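Local coordinates for protein Nsp15 (PDB 5YVD) that probably cleaves RNA at uridylates, as the EndoU-family endoribonuclease of a coronavirus, and assembles from six copies, at residues L251-E263 against I272-A284. Residues are numbered along the deposited sequence; the frame is centred on the assembly and turned at random.
Sequences LYKRQQEGHIIME and IHNYFITETNTAA. Unlike the reference sequence in segment 251-263: Arg254 (reference Lys).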
loop_
_atom_site.group_PDB
_atom_site.type_symbol
_atom_site.label_atom_id
_atom_site.label_comp_id
_atom_site.label_asym_id
_atom_site.label_seq_id
_atom_site.Cartn_x
_atom_site.Cartn_y
_atom_site.Cartn_z
ATOM N N LEU A 251 14.317 32.102 -20.270
ATOM C CA LEU A 251 14.616 30.786 -19.728
ATOM C C LEU A 251 14.648 29.727 -20.817
ATOM O O LEU A 251 15.542 28.876 -20.825
ATOM C CB LEU A 251 13.598 30.387 -18.634
ATOM C CG LEU A 251 13.639 28.944 -18.132
ATOM C CD1 LEU A 251 15.007 28.634 -17.587
ATOM C CD2 LEU A 251 12.608 28.666 -17.065
ATOM N N TYR A 252 13.664 29.742 -21.706
ATOM C CA TYR A 252 13.655 28.803 -22.830
ATOM C C TYR A 252 14.916 28.960 -23.676
ATOM O O TYR A 252 15.628 27.970 -23.956
ATOM C CB TYR A 252 12.433 29.037 -23.704
ATOM C CG TYR A 252 12.457 28.341 -25.035
ATOM C CD1 TYR A 252 12.641 29.053 -26.200
ATOM C CD2 TYR A 252 12.267 26.974 -25.132
ATOM C CE1 TYR A 252 12.653 28.421 -27.423
ATOM C CE2 TYR A 252 12.266 26.331 -26.352
ATOM C CZ TYR A 252 12.465 27.063 -27.490
ATOM O OH TYR A 252 12.475 26.449 -28.716
ATOM N N LYS A 253 15.200 30.199 -24.073
ATOM C CA LYS A 253 16.323 30.448 -24.968
ATOM C C LYS A 253 17.554 29.875 -24.344
ATOM O O LYS A 253 18.379 29.240 -24.996
ATOM C CB LYS A 253 16.530 31.946 -25.192
ATOM C CG LYS A 253 17.758 32.260 -26.005
ATOM C CD LYS A 253 17.809 33.719 -26.390
ATOM C CE LYS A 253 19.112 34.047 -27.108
ATOM N NZ LYS A 253 20.278 33.886 -26.203
ATOM N N ARG A 254 17.654 30.104 -23.051
ATOM C CA ARG A 254 18.812 29.717 -22.314
ATOM C C ARG A 254 18.977 28.215 -22.281
ATOM O O ARG A 254 20.023 27.703 -22.640
ATOM C CB ARG A 254 18.705 30.246 -20.897
ATOM C CG ARG A 254 19.790 29.730 -19.980
ATOM C CD ARG A 254 21.134 30.271 -20.407
ATOM N NE ARG A 254 22.225 29.476 -19.883
ATOM C CZ ARG A 254 23.508 29.711 -20.127
ATOM N NH1 ARG A 254 23.890 30.745 -20.876
ATOM N NH2 ARG A 254 24.413 28.900 -19.608
ATOM N N GLN A 255 17.935 27.517 -21.850
ATOM C CA GLN A 255 18.061 26.096 -21.533
ATOM C C GLN A 255 18.205 25.209 -22.777
ATOM O O GLN A 255 18.767 24.112 -22.699
ATOM C CB GLN A 255 16.897 25.639 -20.665
ATOM C CG GLN A 255 15.635 25.348 -21.420
ATOM C CD GLN A 255 15.615 23.957 -21.969
ATOM O OE1 GLN A 255 16.179 23.062 -21.377
ATOM N NE2 GLN A 255 14.956 23.763 -23.104
ATOM N N GLN A 256 17.689 25.699 -23.904
ATOM C CA GLN A 256 17.882 25.075 -25.202
ATOM C C GLN A 256 19.343 25.056 -25.640
ATOM O O GLN A 256 19.676 24.374 -26.612
ATOM C CB GLN A 256 17.080 25.817 -26.259
ATOM C CG GLN A 256 15.614 25.463 -26.285
ATOM C CD GLN A 256 15.272 24.491 -27.390
ATOM O OE1 GLN A 256 15.511 24.760 -28.577
ATOM N NE2 GLN A 256 14.684 23.370 -27.017
ATOM N N GLU A 257 20.200 25.815 -24.955
ATOM C CA GLU A 257 21.651 25.685 -25.143
ATOM C C GLU A 257 22.201 24.487 -24.359
ATOM O O GLU A 257 23.401 24.270 -24.345
ATOM C CB GLU A 257 22.396 26.982 -24.744
ATOM C CG GLU A 257 22.047 28.181 -25.604
ATOM C CD GLU A 257 22.610 29.501 -25.085
ATOM O OE1 GLU A 257 22.717 29.695 -23.858
ATOM O OE2 GLU A 257 22.916 30.377 -25.913
ATOM N N GLY A 258 21.330 23.758 -23.661
ATOM C CA GLY A 258 21.655 22.444 -23.105
ATOM C C GLY A 258 22.353 22.367 -21.760
ATOM O O GLY A 258 22.760 21.276 -21.329
ATOM N N HIS A 259 22.502 23.492 -21.073
ATOM C CA HIS A 259 23.342 23.521 -19.878
ATOM C C HIS A 259 22.561 23.956 -18.626
ATOM O O HIS A 259 23.100 24.633 -17.726
ATOM C CB HIS A 259 24.558 24.408 -20.141
ATOM C CG HIS A 259 25.510 23.847 -21.153
ATOM N ND1 HIS A 259 26.869 24.004 -21.048
ATOM C CD2 HIS A 259 25.312 23.122 -22.276
ATOM C CE1 HIS A 259 27.470 23.410 -22.060
ATOM N NE2 HIS A 259 26.544 22.866 -22.822
ATOM N N ILE A 260 21.299 23.519 -18.559
ATOM C CA ILE A 260 20.392 23.924 -17.489
ATOM C C ILE A 260 19.586 22.771 -16.933
ATOM O O ILE A 260 19.034 21.986 -17.694
ATOM C CB ILE A 260 19.400 25.027 -17.985
ATOM C CG1 ILE A 260 20.139 26.364 -18.129
ATOM C CG2 ILE A 260 18.157 25.113 -17.066
ATOM C CD1 ILE A 260 19.628 27.474 -17.240
ATOM N N ILE A 261 19.481 22.725 -15.608
ATOM C CA ILE A 261 18.622 21.790 -14.883
ATOM C C ILE A 261 17.584 22.550 -14.079
ATOM O O ILE A 261 17.925 23.454 -13.303
ATOM C CB ILE A 261 19.408 20.996 -13.836
ATOM C CG1 ILE A 261 20.344 20.014 -14.509
ATOM C CG2 ILE A 261 18.455 20.231 -12.909
ATOM C CD1 ILE A 261 20.898 18.976 -13.544
ATOM N N MET A 262 16.327 22.139 -14.215
ATOM C CA MET A 262 15.238 22.746 -13.476
ATOM C C MET A 262 14.493 21.715 -12.670
ATOM O O MET A 262 14.466 20.540 -13.006
ATOM C CB MET A 262 14.246 23.362 -14.430
ATOM C CG MET A 262 14.805 24.457 -15.285
ATOM S SD MET A 262 13.798 24.592 -16.761
ATOM C CE MET A 262 12.219 25.091 -16.083
ATOM N N GLU A 263 13.837 22.200 -11.636
ATOM C CA GLU A 263 13.090 21.387 -10.708
ATOM C C GLU A 263 11.952 22.330 -10.327
ATOM O O GLU A 263 12.206 23.443 -9.837
ATOM C CB GLU A 263 13.977 21.100 -9.485
ATOM C CG GLU A 263 14.178 19.644 -9.063
ATOM C CD GLU A 263 15.134 19.479 -7.843
ATOM O OE1 GLU A 263 16.186 20.197 -7.724
ATOM O OE2 GLU A 263 14.834 18.599 -6.993
ATOM N N ILE A 272 2.170 32.464 -12.361
ATOM C CA ILE A 272 3.600 32.410 -11.972
ATOM C C ILE A 272 4.072 30.992 -11.659
ATOM O O ILE A 272 3.421 30.231 -10.938
ATOM C CB ILE A 272 3.886 33.208 -10.690
ATOM C CG1 ILE A 272 3.364 34.644 -10.801
ATOM C CG2 ILE A 272 5.374 33.187 -10.358
ATOM C CD1 ILE A 272 2.840 35.186 -9.478
ATOM N N HIS A 273 5.251 30.682 -12.162
ATOM C CA HIS A 273 5.907 29.428 -11.912
ATOM C C HIS A 273 7.239 29.677 -11.187
ATOM O O HIS A 273 7.965 30.630 -11.500
ATOM C CB HIS A 273 6.171 28.715 -13.247
ATOM C CG HIS A 273 4.942 28.165 -13.904
ATOM N ND1 HIS A 273 4.634 26.825 -13.904
ATOM C CD2 HIS A 273 3.947 28.774 -14.579
ATOM C CE1 HIS A 273 3.509 26.626 -14.559
ATOM N NE2 HIS A 273 3.070 27.794 -14.982
ATOM N N ASN A 274 7.563 28.800 -10.236
ATOM C CA ASN A 274 8.788 28.915 -9.464
ATOM C C ASN A 274 9.687 27.747 -9.738
ATOM O O ASN A 274 9.279 26.622 -9.593
ATOM C CB ASN A 274 8.467 28.929 -7.968
ATOM C CG ASN A 274 7.828 30.231 -7.498
ATOM O OD1 ASN A 274 7.918 31.264 -8.153
ATOM N ND2 ASN A 274 7.186 30.178 -6.332
ATOM N N TYR A 275 10.930 28.023 -10.097
ATOM C CA TYR A 275 11.876 26.972 -10.451
ATOM C C TYR A 275 13.112 27.021 -9.563
ATOM O O TYR A 275 13.501 28.073 -9.071
ATOM C CB TYR A 275 12.287 27.059 -11.935
ATOM C CG TYR A 275 11.127 26.898 -12.900
ATOM C CD1 TYR A 275 10.588 27.996 -13.543
ATOM C CD2 TYR A 275 10.560 25.647 -13.169
ATOM C CE1 TYR A 275 9.524 27.875 -14.427
ATOM C CE2 TYR A 275 9.488 25.518 -14.058
ATOM C CZ TYR A 275 8.977 26.654 -14.674
ATOM O OH TYR A 275 7.915 26.594 -15.535
ATOM N N PHE A 276 13.703 25.844 -9.380
ATOM C CA PHE A 276 14.965 25.648 -8.695
ATOM C C PHE A 276 15.973 25.395 -9.817
ATOM O O PHE A 276 16.033 24.292 -10.347
ATOM C CB PHE A 276 14.809 24.426 -7.805
ATOM C CG PHE A 276 15.980 24.131 -6.932
ATOM C CD1 PHE A 276 15.895 24.336 -5.558
ATOM C CD2 PHE A 276 17.130 23.564 -7.450
ATOM C CE1 PHE A 276 16.957 24.025 -4.723
ATOM C CE2 PHE A 276 18.197 23.253 -6.609
ATOM C CZ PHE A 276 18.111 23.492 -5.247
ATOM N N ILE A 277 16.729 26.420 -10.204
ATOM C CA ILE A 277 17.532 26.340 -11.412
ATOM C C ILE A 277 19.018 26.331 -11.143
ATOM O O ILE A 277 19.532 27.041 -10.273
ATOM C CB ILE A 277 17.245 27.487 -12.401
ATOM C CG1 ILE A 277 15.768 27.854 -12.380
ATOM C CG2 ILE A 277 17.678 27.092 -13.820
ATOM C CD1 ILE A 277 15.364 28.754 -13.529
ATOM N N THR A 278 19.701 25.534 -11.949
ATOM C CA THR A 278 21.137 25.394 -11.869
ATOM C C THR A 278 21.706 25.458 -13.279
ATOM O O THR A 278 21.114 24.929 -14.209
ATOM C CB THR A 278 21.494 24.051 -11.202
ATOM O OG1 THR A 278 20.652 23.849 -10.061
ATOM C CG2 THR A 278 22.954 24.008 -10.772
ATOM N N GLU A 279 22.835 26.141 -13.441
ATOM C CA GLU A 279 23.542 26.201 -14.728
ATOM C C GLU A 279 24.761 25.306 -14.596
ATOM O O GLU A 279 25.505 25.404 -13.614
ATOM C CB GLU A 279 23.950 27.631 -15.051
ATOM C CG GLU A 279 24.229 27.902 -16.521
ATOM C CD GLU A 279 25.663 27.627 -16.969
ATOM O OE1 GLU A 279 26.526 27.192 -16.165
ATOM O OE2 GLU A 279 25.931 27.847 -18.168
ATOM N N THR A 280 24.971 24.437 -15.580
ATOM C CA THR A 280 25.934 23.332 -15.428
ATOM C C THR A 280 27.382 23.630 -15.893
ATOM O O THR A 280 28.263 22.758 -15.801
ATOM C CB THR A 280 25.383 22.040 -16.076
ATOM O OG1 THR A 280 25.073 22.260 -17.466
ATOM C CG2 THR A 280 24.120 21.590 -15.339
ATOM N N ASN A 281 27.647 24.854 -16.357
ATOM C CA ASN A 281 29.026 25.285 -16.523
ATOM C C ASN A 281 29.521 26.044 -15.311
ATOM O O ASN A 281 30.627 25.835 -14.839
ATOM C CB ASN A 281 29.183 26.190 -17.731
ATOM C CG ASN A 281 28.841 25.504 -19.022
ATOM O OD1 ASN A 281 29.141 24.328 -19.229
ATOM N ND2 ASN A 281 28.198 26.237 -19.904
ATOM N N THR A 282 28.699 26.946 -14.813
ATOM C CA THR A 282 29.135 27.899 -13.810
ATOM C C THR A 282 28.694 27.499 -12.409
ATOM O O THR A 282 29.076 28.117 -11.415
ATOM C CB THR A 282 28.491 29.242 -14.111
ATOM O OG1 THR A 282 27.102 29.154 -13.810
ATOM C CG2 THR A 282 28.668 29.595 -15.588
ATOM N N ALA A 283 27.849 26.488 -12.336
ATOM C CA ALA A 283 27.286 26.068 -11.076
ATOM C C ALA A 283 26.436 27.160 -10.417
ATOM O O ALA A 283 26.103 27.064 -9.247
ATOM C CB ALA A 283 28.391 25.591 -10.143
ATOM N N ALA A 284 26.062 28.183 -11.175
ATOM C CA ALA A 284 25.186 29.210 -10.653
ATOM C C ALA A 284 23.816 28.551 -10.391
ATOM O O ALA A 284 23.340 27.707 -11.185
ATOM C CB ALA A 284 25.068 30.366 -11.636
#
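Met262 lays its methyl over one face of the Tyr275 ring. CE sits 3.6 Å from the ring centroid, displaced toward the CD2 and CE2 rim. The turn at the end of the chain, chi3 64°, brings CE closer to the ring than the sulfur, which stays above the same face at 5.2 Å from the centroid. Leu251 reaches from the helix toward the strand as a forked knob. Its CD2 crosses to Tyr275 CD1, while CD1 meets Ile277 CD1 tip to tip at 4.1 Å. The other branch of Ile277, CG2, fits among Ile260 CG2, Ile260 CD1 and Met262 CG. These residues fill the gap between helix 248-255 and the antiparallel beta hairpin of strands 260-263 and 273-279, within the endoribonuclease family region. Ile261 and Thr278 form a hydrogen-bonded pair, with Ile261 N to Thr278 O at 3.1 Å. On their side of the sheet, the second subunit packs Asn157 on Ile261 and Phe156 on Thr278. Also on that side, Glu263 OE1 lies obliquely by Phe276 CD2, and OE2 bonds Tyr58 OH of the second subunit. Near the loop, Thr280 N gives His259 O a bond of 2.9 Å from above the carbonyl plane. Thr280 OG1 adds a weak one. The Asn281 amide meets the His259 ring at its edge, with the two planes 66° apart. In the same turn, the Glu279 chain bends at chi2, -88°, and OE1 accepts both Asn281 N and Thr282 N.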